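Tricorn protease (Thermoplasma acidophilum, PDB 1K32) is a six-subunit serine protease with beta-propeller domains that probably breaks peptides, such as those released by the proteasome, into smaller pieces. Local coordinates at residues R164-N169 / Y1009-Y1014; G185-E190 / T204-P209; T134-V139 / G152-I157. All blocks are in the same frame, centred on the assembly; numbering follows the deposited sequence.

Contact 1: residues R164-N169 / Y1009-Y1014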
# COMPACT_ATOMS: atom_id res chain seq x y z
N ARG A 164 0.08 -79.47 -15.89
CA ARG A 164 0.26 -78.33 -15.01
C ARG A 164 -0.42 -78.52 -13.65
O ARG A 164 -1.56 -78.98 -13.58
CB ARG A 164 -0.29 -77.07 -15.67
CG ARG A 164 0.18 -76.86 -17.13
CD ARG A 164 -0.11 -75.43 -17.60
NE ARG A 164 -0.77 -75.36 -18.90
CZ ARG A 164 -1.88 -76.02 -19.20
NH1 ARG A 164 -2.44 -75.91 -20.39
NH2 ARG A 164 -2.43 -76.82 -18.30
N VAL A 165 0.30 -78.17 -12.59
CA VAL A 165 -0.23 -78.25 -11.22
C VAL A 165 -0.33 -76.80 -10.75
O VAL A 165 0.65 -76.05 -10.79
CB VAL A 165 0.71 -79.03 -10.28
CG1 VAL A 165 0.04 -79.18 -8.91
CG2 VAL A 165 1.01 -80.41 -10.85
N ILE A 166 -1.51 -76.41 -10.32
CA ILE A 166 -1.71 -75.03 -9.92
C ILE A 166 -2.04 -74.84 -8.45
O ILE A 166 -2.95 -75.45 -7.91
CB ILE A 166 -2.79 -74.38 -10.81
CG1 ILE A 166 -2.25 -74.32 -12.25
CG2 ILE A 166 -3.16 -72.99 -10.28
CD1 ILE A 166 -3.26 -73.91 -13.29
N GLY A 167 -1.24 -73.99 -7.82
CA GLY A 167 -1.46 -73.67 -6.43
C GLY A 167 -2.14 -72.31 -6.37
O GLY A 167 -1.63 -71.32 -6.93
N ARG A 168 -3.31 -72.28 -5.74
CA ARG A 168 -4.08 -71.06 -5.59
C ARG A 168 -3.98 -70.58 -4.15
O ARG A 168 -4.23 -71.35 -3.24
CB ARG A 168 -5.54 -71.30 -5.93
CG ARG A 168 -5.81 -71.45 -7.42
CD ARG A 168 -7.27 -71.73 -7.69
NE ARG A 168 -7.60 -71.45 -9.08
CZ ARG A 168 -8.82 -71.45 -9.60
NH1 ARG A 168 -8.97 -71.15 -10.89
NH2 ARG A 168 -9.89 -71.77 -8.85
N ASN A 169 -3.61 -69.31 -3.97
CA ASN A 169 -3.48 -68.70 -2.65
C ASN A 169 -2.52 -69.46 -1.76
O ASN A 169 -2.63 -69.43 -0.53
CB ASN A 169 -4.85 -68.64 -1.96
CG ASN A 169 -5.92 -68.09 -2.87
OD1 ASN A 169 -6.95 -68.72 -3.09
ND2 ASN A 169 -5.67 -66.91 -3.41
N TYR A 1009 -14.67 -71.29 -10.32
CA TYR A 1009 -14.14 -70.60 -11.49
C TYR A 1009 -12.83 -71.37 -11.71
O TYR A 1009 -11.77 -70.95 -11.26
CB TYR A 1009 -13.86 -69.14 -11.17
CG TYR A 1009 -13.78 -68.22 -12.38
CD1 TYR A 1009 -13.18 -68.64 -13.56
CD2 TYR A 1009 -14.28 -66.92 -12.31
CE1 TYR A 1009 -13.06 -67.78 -14.66
CE2 TYR A 1009 -14.17 -66.05 -13.39
CZ TYR A 1009 -13.56 -66.49 -14.55
OH TYR A 1009 -13.44 -65.60 -15.59
N ALA A 1010 -12.92 -72.50 -12.41
CA ALA A 1010 -11.77 -73.36 -12.67
C ALA A 1010 -10.75 -72.79 -13.66
O ALA A 1010 -11.07 -71.89 -14.44
CB ALA A 1010 -12.26 -74.70 -13.15
N PRO A 1011 -9.52 -73.32 -13.64
CA PRO A 1011 -8.47 -72.85 -14.56
C PRO A 1011 -8.92 -72.96 -16.01
O PRO A 1011 -8.67 -72.06 -16.81
CB PRO A 1011 -7.29 -73.76 -14.23
CG PRO A 1011 -7.48 -74.05 -12.78
CD PRO A 1011 -8.97 -74.34 -12.72
N HIS A 1012 -9.59 -74.06 -16.35
CA HIS A 1012 -10.05 -74.25 -17.72
C HIS A 1012 -11.13 -73.25 -18.10
O HIS A 1012 -11.37 -73.01 -19.28
CB HIS A 1012 -10.52 -75.70 -17.95
CG HIS A 1012 -11.40 -76.25 -16.86
ND1 HIS A 1012 -12.74 -75.94 -16.76
CD2 HIS A 1012 -11.13 -77.11 -15.85
CE1 HIS A 1012 -13.26 -76.58 -15.73
NE2 HIS A 1012 -12.31 -77.30 -15.16
N ASP A 1013 -11.77 -72.65 -17.10
CA ASP A 1013 -12.79 -71.63 -17.37
C ASP A 1013 -12.05 -70.39 -17.85
O ASP A 1013 -12.45 -69.75 -18.81
CB ASP A 1013 -13.59 -71.32 -16.10
CG ASP A 1013 -14.58 -72.41 -15.75
OD1 ASP A 1013 -14.67 -72.81 -14.57
OD2 ASP A 1013 -15.29 -72.88 -16.67
N TYR A 1014 -10.95 -70.06 -17.18
CA TYR A 1014 -10.14 -68.91 -17.58
C TYR A 1014 -9.53 -69.17 -18.95
O TYR A 1014 -9.45 -68.27 -19.77
CB TYR A 1014 -9.02 -68.64 -16.58
CG TYR A 1014 -9.49 -68.08 -15.27
CD1 TYR A 1014 -9.67 -68.91 -14.16
CD2 TYR A 1014 -9.75 -66.72 -15.13
CE1 TYR A 1014 -10.09 -68.38 -12.94
CE2 TYR A 1014 -10.18 -66.19 -13.91
CZ TYR A 1014 -10.34 -67.02 -12.83
OH TYR A 1014 -10.73 -66.49 -11.63

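Contact 2: residues G185-E190 / T204-P209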
# COMPACT_ATOMS: atom_id res chain seq x y z
N GLY A 185 -5.27 -71.84 0.77
CA GLY A 185 -4.53 -72.40 -0.35
C GLY A 185 -5.07 -73.74 -0.81
O GLY A 185 -5.29 -74.63 0.01
N LYS A 186 -5.30 -73.88 -2.11
CA LYS A 186 -5.83 -75.11 -2.69
C LYS A 186 -5.00 -75.48 -3.93
O LYS A 186 -4.37 -74.62 -4.56
CB LYS A 186 -7.30 -74.91 -3.09
CG LYS A 186 -8.24 -74.55 -1.95
CD LYS A 186 -9.66 -74.32 -2.45
CE LYS A 186 -10.62 -74.03 -1.30
NZ LYS A 186 -12.05 -74.07 -1.71
N ILE A 187 -5.01 -76.75 -4.30
CA ILE A 187 -4.24 -77.20 -5.44
C ILE A 187 -5.09 -77.86 -6.51
O ILE A 187 -5.99 -78.66 -6.21
CB ILE A 187 -3.12 -78.18 -5.02
CG1 ILE A 187 -2.24 -77.54 -3.93
CG2 ILE A 187 -2.28 -78.57 -6.24
CD1 ILE A 187 -1.11 -78.40 -3.46
N TRP A 188 -4.81 -77.53 -7.76
CA TRP A 188 -5.53 -78.11 -8.89
C TRP A 188 -4.51 -78.78 -9.79
O TRP A 188 -3.34 -78.38 -9.79
CB TRP A 188 -6.25 -77.03 -9.70
CG TRP A 188 -7.43 -76.39 -9.04
CD1 TRP A 188 -7.42 -75.60 -7.92
CD2 TRP A 188 -8.79 -76.41 -9.50
NE1 TRP A 188 -8.69 -75.13 -7.66
CE2 TRP A 188 -9.55 -75.62 -8.61
CE3 TRP A 188 -9.44 -77.04 -10.58
CZ2 TRP A 188 -10.93 -75.42 -8.77
CZ3 TRP A 188 -10.81 -76.84 -10.74
CH2 TRP A 188 -11.54 -76.04 -9.83
N ILE A 189 -4.94 -79.77 -10.56
CA ILE A 189 -4.04 -80.46 -11.47
C ILE A 189 -4.73 -80.73 -12.81
O ILE A 189 -5.92 -81.02 -12.87
CB ILE A 189 -3.53 -81.79 -10.87
CG1 ILE A 189 -2.40 -82.35 -11.73
CG2 ILE A 189 -4.66 -82.81 -10.81
CD1 ILE A 189 -1.61 -83.44 -11.04
N GLU A 190 -3.96 -80.62 -13.88
CA GLU A 190 -4.49 -80.84 -15.22
C GLU A 190 -4.66 -82.35 -15.40
O GLU A 190 -3.79 -83.12 -15.02
CB GLU A 190 -3.51 -80.28 -16.25
CG GLU A 190 -4.08 -80.09 -17.64
CD GLU A 190 -3.05 -79.50 -18.60
OE1 GLU A 190 -3.43 -79.08 -19.71
OE2 GLU A 190 -1.86 -79.47 -18.25
N THR A 204 -7.92 -76.64 6.35
CA THR A 204 -6.92 -75.62 6.63
C THR A 204 -6.17 -75.15 5.38
O THR A 204 -6.32 -75.70 4.30
CB THR A 204 -5.88 -76.11 7.69
OG1 THR A 204 -5.21 -77.28 7.19
CG2 THR A 204 -6.59 -76.46 9.01
N HIS A 205 -5.35 -74.12 5.55
CA HIS A 205 -4.56 -73.50 4.49
C HIS A 205 -3.33 -74.29 4.05
O HIS A 205 -2.52 -74.69 4.87
CB HIS A 205 -4.12 -72.12 4.97
CG HIS A 205 -3.18 -71.42 4.05
ND1 HIS A 205 -3.54 -71.00 2.79
CD2 HIS A 205 -1.90 -71.01 4.23
CE1 HIS A 205 -2.54 -70.36 2.23
NE2 HIS A 205 -1.53 -70.35 3.09
N VAL A 206 -3.19 -74.50 2.75
CA VAL A 206 -2.05 -75.22 2.22
C VAL A 206 -1.10 -74.20 1.61
O VAL A 206 -1.53 -73.35 0.84
CB VAL A 206 -2.48 -76.23 1.14
CG1 VAL A 206 -1.27 -76.83 0.45
CG2 VAL A 206 -3.34 -77.31 1.78
N SER A 207 0.18 -74.30 1.96
CA SER A 207 1.17 -73.37 1.46
C SER A 207 2.43 -74.06 0.93
O SER A 207 2.71 -75.21 1.25
CB SER A 207 1.56 -72.41 2.57
OG SER A 207 2.15 -73.11 3.64
N SER A 208 3.18 -73.33 0.12
CA SER A 208 4.45 -73.81 -0.43
C SER A 208 4.48 -75.22 -0.98
O SER A 208 5.26 -76.07 -0.52
CB SER A 208 5.54 -73.67 0.63
OG SER A 208 5.61 -72.32 1.06
N PRO A 209 3.66 -75.50 -2.00
CA PRO A 209 3.67 -76.85 -2.56
C PRO A 209 4.92 -77.12 -3.41
O PRO A 209 5.43 -76.24 -4.09
CB PRO A 209 2.39 -76.89 -3.37
CG PRO A 209 2.29 -75.44 -3.88
CD PRO A 209 2.61 -74.67 -2.62

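Contact 3: residues T134-V139 / G152-I157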
# COMPACT_ATOMS: atom_id res chain seq x y z
N THR A 134 -3.47 -62.29 -9.37
CA THR A 134 -2.05 -62.46 -9.64
C THR A 134 -1.95 -63.51 -10.73
O THR A 134 -1.80 -64.70 -10.46
CB THR A 134 -1.29 -62.92 -8.39
OG1 THR A 134 -1.92 -64.09 -7.84
CG2 THR A 134 -1.31 -61.81 -7.34
N CYS A 135 -2.07 -63.04 -11.97
CA CYS A 135 -2.05 -63.91 -13.14
C CYS A 135 -0.67 -64.45 -13.49
O CYS A 135 0.34 -63.87 -13.11
CB CYS A 135 -2.63 -63.14 -14.34
SG CYS A 135 -4.37 -62.70 -14.08
N LEU A 136 -0.64 -65.57 -14.21
CA LEU A 136 0.61 -66.21 -14.62
C LEU A 136 1.05 -65.79 -16.02
O LEU A 136 0.24 -65.70 -16.94
CB LEU A 136 0.45 -67.73 -14.61
CG LEU A 136 0.10 -68.35 -13.26
CD1 LEU A 136 -0.07 -69.85 -13.41
CD2 LEU A 136 1.20 -68.03 -12.25
N TYR A 137 2.35 -65.55 -16.17
CA TYR A 137 2.92 -65.15 -17.45
C TYR A 137 4.27 -65.84 -17.64
O TYR A 137 5.04 -66.00 -16.69
CB TYR A 137 3.17 -63.64 -17.50
CG TYR A 137 1.95 -62.77 -17.28
CD1 TYR A 137 1.28 -62.19 -18.35
CD2 TYR A 137 1.48 -62.52 -15.98
CE1 TYR A 137 0.18 -61.37 -18.15
CE2 TYR A 137 0.37 -61.71 -15.77
CZ TYR A 137 -0.27 -61.13 -16.86
OH TYR A 137 -1.34 -60.31 -16.65
N ARG A 138 4.56 -66.27 -18.87
CA ARG A 138 5.85 -66.87 -19.16
C ARG A 138 6.71 -65.67 -19.54
O ARG A 138 6.29 -64.85 -20.34
CB ARG A 138 5.80 -67.84 -20.34
CG ARG A 138 7.19 -68.32 -20.72
CD ARG A 138 7.19 -69.46 -21.74
NE ARG A 138 6.63 -69.05 -23.03
CZ ARG A 138 5.35 -69.20 -23.36
NH1 ARG A 138 4.92 -68.81 -24.54
NH2 ARG A 138 4.52 -69.76 -22.49
N VAL A 139 7.91 -65.57 -18.97
CA VAL A 139 8.77 -64.45 -19.27
C VAL A 139 9.64 -64.75 -20.49
O VAL A 139 10.17 -65.85 -20.64
CB VAL A 139 9.69 -64.11 -18.08
CG1 VAL A 139 10.55 -62.88 -18.42
CG2 VAL A 139 8.85 -63.86 -16.82
N GLY A 152 -5.98 -68.18 -14.83
CA GLY A 152 -6.59 -67.49 -13.71
C GLY A 152 -5.56 -67.13 -12.65
O GLY A 152 -4.37 -67.40 -12.84
N PRO A 153 -5.98 -66.53 -11.52
CA PRO A 153 -5.02 -66.18 -10.46
C PRO A 153 -4.35 -67.41 -9.88
O PRO A 153 -4.98 -68.45 -9.70
CB PRO A 153 -5.89 -65.45 -9.43
CG PRO A 153 -7.25 -66.05 -9.64
CD PRO A 153 -7.35 -66.14 -11.15
N ALA A 154 -3.06 -67.30 -9.61
CA ALA A 154 -2.32 -68.42 -9.04
C ALA A 154 -1.06 -67.92 -8.36
O ALA A 154 -0.55 -66.82 -8.67
CB ALA A 154 -1.97 -69.44 -10.11
N THR A 155 -0.56 -68.72 -7.44
CA THR A 155 0.64 -68.39 -6.70
C THR A 155 1.79 -69.27 -7.18
O THR A 155 2.90 -68.80 -7.40
CB THR A 155 0.42 -68.62 -5.18
OG1 THR A 155 -0.69 -67.84 -4.74
CG2 THR A 155 1.66 -68.22 -4.40
N HIS A 156 1.51 -70.56 -7.31
CA HIS A 156 2.51 -71.51 -7.77
C HIS A 156 2.03 -72.36 -8.94
O HIS A 156 0.84 -72.67 -9.07
CB HIS A 156 2.90 -72.48 -6.64
CG HIS A 156 3.46 -71.82 -5.42
ND1 HIS A 156 2.67 -71.36 -4.39
CD2 HIS A 156 4.74 -71.57 -5.05
CE1 HIS A 156 3.43 -70.86 -3.44
NE2 HIS A 156 4.70 -70.98 -3.81
N ILE A 157 2.97 -72.73 -9.80
CA ILE A 157 2.66 -73.61 -10.91
C ILE A 157 3.81 -74.60 -11.01
O ILE A 157 4.97 -74.22 -11.06
CB ILE A 157 2.50 -72.88 -12.27
CG1 ILE A 157 2.19 -73.93 -13.35
CG2 ILE A 157 3.77 -72.11 -12.64
CD1 ILE A 157 1.54 -73.36 -14.59
O HOH W 1 -0.66 -65.23 -5.33
O HOH W 2 -2.92 -67.15 -15.21

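Contact 1: residues R164-N169 / Y1009-Y1014
The guanidinium of R168 meets the backbone carbonyl of Y1009 end-on, with both terminal nitrogens directed at a single oxygen. NH1 makes the shorter bond, 2.8 Å to Y1009 O with an angle of 154° at the hydrogen, and it lies in the carbonyl plane. NH2 donates to the same Y1009 O over 3.2 Å, on a more bent path and from above that plane. Seen from the arginine the oxygen sits at the guanidinium edge, close to its plane. The side chain reaches from blade to helix because it runs extended from CG to NE, after CG has turned beside the backbone N and anti to the carbonyl carbon (chi1 -74°). W188, on the neighbouring strand 186-192, adds a cation-pi contact.

Just past the gripped carbonyl, A1010 holds the N-cap position of helix 1011-1015. Its N-H bonds to D1013 OD1 at 2.8 Å through the anti lone pair of the carboxylate, while A1010 O takes the N-H groups of D1013 and Y1014. NH1 of R168 also approaches the edge of the Y1014 ring, 3.6 Å from Y1014 CE1, and it passes 3.7 Å from P1011 CD. Y1009 CE1 lies over the centre of the Y1014 ring, so the two tyrosines pack against one another beside the arginine. Further out, I166 CD1 rests 4.1 Å from P1011 CB, the two side chains lying alongside with opposed directions.

The contact joins a propeller blade to the helix that follows the edge strand 1005-1006 of the parallel sheet in the S41 peptidase region. Within it a largely buried arginine charge is met by a carbonyl dipole, with the W188 indole beside it, and is likely to polarise the Y1009 carbonyl.

Contact 2: residues G185-E190 / T204-P209
H205 reaches from one blade of the N-terminal beta propeller to G185, at the start of strand 186-192 in the preceding blade. Its CB leaves the backbone pointing away from that strand, but with CG anti to the backbone N (chi1 173°) the ring swings back. CG comes within 3.9 Å of G185 N, and ND1 accepts that N-H at 2.8 Å from G185 N with an angle of 159°, the donor tilted 19° from the ring plane. CE1 lies alongside, 3.4 Å from G185 N, and NE2 at the far side bonds to F171 O, a pairing consistent with the proton on NE2. With a leucine in place of H205, the N-H of G185 and the carbonyl of F171 would probably both lose their mate.

V206 N returns a weak bond to G185 O. The carbonyl of V206 faces the CA-H of G185 and has no hydrogen-bond partner; any side chain at G185 would run into it. Between the two sheets I187 extends across V206, with I187 CD1 4.2 Å from V206 CG1, and ends with that same I187 CD1 3.8 Å from P209 CB.

Contact 3: residues T134-V139 / G152-I157
T134 O is the focus of the contact, held by A154 N at 3.0 Å in an almost straight bond, 171° at the hydrogen, with the donor tilted from the carbonyl plane. The CA-H of P153 approaches T134 O as well. A second acceptor, A154 O, lies only 3.0 Å from T134 O. The single hydroxyl proton of S123, on strand 120-124, probably serves mainly A154 O, its link to T134 O being weak; lying beside both oxygens, it probably eases their repulsion. The hydroxyl of T134 turns toward A154 O because OG1 is placed between the backbone N and the carbonyl carbon (chi1 53°), although its proton has another acceptor within reach. A water lies 3.0 Å from T134 OG1 and 2.7 Å from T155 OG1, linking the two threonines.

A second water bridges the backbones where they do not meet directly. It accepts from L136 N at 2.9 Å and donates to G152 O at 2.8 Å. G152 itself adopts a positive phi, 83°, before the chain turns into P153.

On the apolar side, L136 fills the angle between A154 and I157. Its CD1 lies 3.8 Å from A154 CB and 4.0 Å from I157 CD1, the leucine and isoleucine crossing obliquely. I166 and I121 extend this apolar patch into the two blades, and T155 and H156 together face G167 as a classic beta bulge.

The contact thus joins consecutive propeller blades where the chain passes from strand 145-148 to strand 156-160. One direct backbone bond and two bridging waters supply the polar links, with T134 OG1 also close to A154 O. Packing of L136, A154 and I157 completes the join, without strands 135-140 and 156-160 pairing in one sheet.

All three contacts gather around one propeller blade, the antiparallel sheet of strands 156-160, 163-168, 186-192 and 195-200. Contact 3 ties it to the blade before and contact 2 to the blade after, their centres about 14 Å apart. Contact 1 lies about 10 Å from contact 2 and 9 Å from contact 3, centre to centre, and brings in helix 1011-1015 from more than 800 residues later in the chain. Contact 3 closes first; contact 2 then falls between the two halves of contact 1. The blade is therefore held to its neighbours in the propeller and also to the C-terminal peptidase part of the same subunit.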